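Local coordinates for protein putative hydrolase (Bacteroides ovatus, PDB 4HBS) that is of unknown function but folds as a five-bladed beta-propeller and may be a hydrolase acting on glycosides, as in related families, at residues F62-P67 with N168-L173. Numbering follows the deposited sequence.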
loop_
_atom_site.group_PDB
_atom_site.type_symbol
_atom_site.label_atom_id
_atom_site.label_comp_id
_atom_site.label_asym_id
_atom_site.label_seq_id
_atom_site.Cartn_x
_atom_site.Cartn_y
_atom_site.Cartn_z
ATOM N N PHE A 62 2.970 2.078 -1.223
ATOM C CA PHE A 62 1.805 2.951 -1.400
ATOM C C PHE A 62 2.206 4.172 -2.193
ATOM O O PHE A 62 3.119 4.870 -1.774
ATOM C CB PHE A 62 1.273 3.412 -0.042
ATOM C CG PHE A 62 0.766 2.357 0.907
ATOM C CD1 PHE A 62 1.653 1.583 1.649
ATOM C CD2 PHE A 62 -0.582 2.281 1.222
ATOM C CE1 PHE A 62 1.185 0.650 2.575
ATOM C CE2 PHE A 62 -1.047 1.366 2.167
ATOM C CZ PHE A 62 -0.161 0.541 2.823
ATOM N N THR A 63 1.500 4.473 -3.299
ATOM C CA THR A 63 1.781 5.650 -4.123
ATOM C C THR A 63 0.794 6.773 -3.833
ATOM O O THR A 63 -0.311 6.542 -3.326
ATOM C CB THR A 63 1.740 5.317 -5.592
ATOM O OG1 THR A 63 0.515 4.670 -5.867
ATOM C CG2 THR A 63 2.873 4.463 -6.012
ATOM N N THR A 64 1.205 7.993 -4.174
ATOM C CA THR A 64 0.412 9.201 -4.038
ATOM C C THR A 64 0.943 10.176 -5.052
ATOM O O THR A 64 2.025 10.739 -4.844
ATOM C CB THR A 64 0.483 9.754 -2.596
ATOM O OG1 THR A 64 -0.268 8.906 -1.735
ATOM C CG2 THR A 64 -0.056 11.188 -2.471
ATOM N N GLY A 65 0.216 10.350 -6.158
ATOM C CA GLY A 65 0.595 11.316 -7.178
ATOM C C GLY A 65 0.635 12.701 -6.560
ATOM O O GLY A 65 -0.231 13.026 -5.733
ATOM N N LEU A 66 1.685 13.493 -6.881
ATOM C CA LEU A 66 1.859 14.839 -6.328
ATOM C C LEU A 66 1.479 15.893 -7.362
ATOM O O LEU A 66 1.402 15.580 -8.553
ATOM C CB LEU A 66 3.309 15.036 -5.854
ATOM C CG LEU A 66 3.774 14.098 -4.739
ATOM C CD1 LEU A 66 5.212 14.333 -4.414
ATOM C CD2 LEU A 66 2.927 14.251 -3.508
ATOM N N PRO A 67 1.240 17.157 -6.952
ATOM C CA PRO A 67 0.842 18.180 -7.945
ATOM C C PRO A 67 1.962 18.648 -8.898
ATOM O O PRO A 67 1.651 19.281 -9.906
ATOM C CB PRO A 67 0.354 19.350 -7.074
ATOM C CG PRO A 67 0.284 18.824 -5.688
ATOM C CD PRO A 67 1.272 17.732 -5.591
ATOM N N ASN A 168 -1.038 22.637 -0.904
ATOM C CA ASN A 168 0.294 22.318 -1.467
ATOM C C ASN A 168 1.231 21.708 -0.390
ATOM O O ASN A 168 2.371 22.156 -0.178
ATOM C CB ASN A 168 0.940 23.550 -2.150
ATOM C CG ASN A 168 2.053 23.179 -3.144
ATOM O OD1 ASN A 168 1.897 22.272 -3.996
ATOM N ND2 ASN A 168 3.201 23.866 -3.065
ATOM N N GLN A 169 0.698 20.706 0.309
ATOM C CA GLN A 169 1.383 19.963 1.362
ATOM C C GLN A 169 0.772 18.611 1.415
ATOM O O GLN A 169 -0.451 18.512 1.264
ATOM C CB GLN A 169 1.237 20.646 2.734
ATOM C CG GLN A 169 2.046 21.910 2.899
ATOM C CD GLN A 169 1.985 22.432 4.305
ATOM O OE1 GLN A 169 1.008 22.225 5.043
ATOM N NE2 GLN A 169 3.009 23.170 4.694
HETATM N N MSE A 170 1.574 17.562 1.627
HETATM C CA MSE A 170 1.026 16.219 1.705
HETATM C C MSE A 170 0.820 15.832 3.164
HETATM O O MSE A 170 1.779 15.800 3.943
HETATM C CB MSE A 170 1.922 15.210 1.000
HETATM C CG MSE A 170 1.276 13.839 0.853
HETATM SE SE MSE A 170 2.561 12.528 0.356
HETATM C CE MSE A 170 3.445 12.394 2.036
ATOM N N GLN A 171 -0.441 15.530 3.518
ATOM C CA GLN A 171 -0.842 15.076 4.846
ATOM C C GLN A 171 -0.934 13.579 4.784
ATOM O O GLN A 171 -1.652 13.060 3.923
ATOM C CB GLN A 171 -2.198 15.664 5.249
ATOM C CG GLN A 171 -2.364 17.137 4.979
ATOM C CD GLN A 171 -3.730 17.549 5.425
ATOM O OE1 GLN A 171 -4.732 17.190 4.795
ATOM N NE2 GLN A 171 -3.826 18.236 6.555
HETATM N N MSE A 172 -0.205 12.874 5.658
HETATM C CA MSE A 172 -0.162 11.418 5.671
HETATM C C MSE A 172 -0.456 10.845 7.045
HETATM O O MSE A 172 -0.030 11.420 8.051
HETATM C CB MSE A 172 1.233 10.977 5.243
HETATM C CG MSE A 172 1.490 9.485 5.457
HETATM SE SE MSE A 172 2.984 8.874 4.508
HETATM C CE MSE A 172 2.370 7.134 4.216
ATOM N N LEU A 173 -1.109 9.665 7.084
ATOM C CA LEU A 173 -1.348 8.944 8.328
ATOM C C LEU A 173 -0.309 7.826 8.494
ATOM O O LEU A 173 -0.047 7.070 7.557
ATOM C CB LEU A 173 -2.747 8.318 8.390
ATOM C CG LEU A 173 -3.944 9.205 8.251
ATOM C CD1 LEU A 173 -5.182 8.391 8.260
ATOM C CD2 LEU A 173 -4.028 10.243 9.353
#
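The CA atoms of Leu66 and Met170 are 8.2 Å apart, and those of Pro67 and Asn168 follow at 7.7 Å. The two segments run in roughly opposite directions, but no hydrogen bond joins them: strand 60-65 pairs with 71-75, whereas strand 169-178 sits between 156-165 and 187-197, so two separate sheets meet through side chains.

Met170, modelled as selenomethionine, carries the contact. With CG anti to the backbone N (chi1 -170°), its chain extends toward the other segment and sets SE against two methyl groups. Thr64 CG2 lies 4.1 Å from SE, and Leu66 CD2 lies 4.2 Å from the same SE. The chain bends about the CG-SE bond (chi3 73°), which turns the terminal CE aside. The Thr64 methyl is likewise anti to its own backbone N, while OG1 donates a weak hydrogen bond to Thr63 O. Phe72, Tyr196 and Met208 also touch Met170, and Leu66 packs on Ile165, Tyr207 and Met208.

At the more exposed end, Pro67 CG comes within 4.2 Å of Asn168 OD1, a loose van der Waals approach where Pro67 follows its strand and Asn168 precedes its own, both in loop.

Consecutive sheets of the propeller thus meet face against face here. With no hydrogen bond between the segments, the contact probably rests mainly on dispersion, and with just 160 Å² buried in all, they make a small, largely apolar patch within a larger interface.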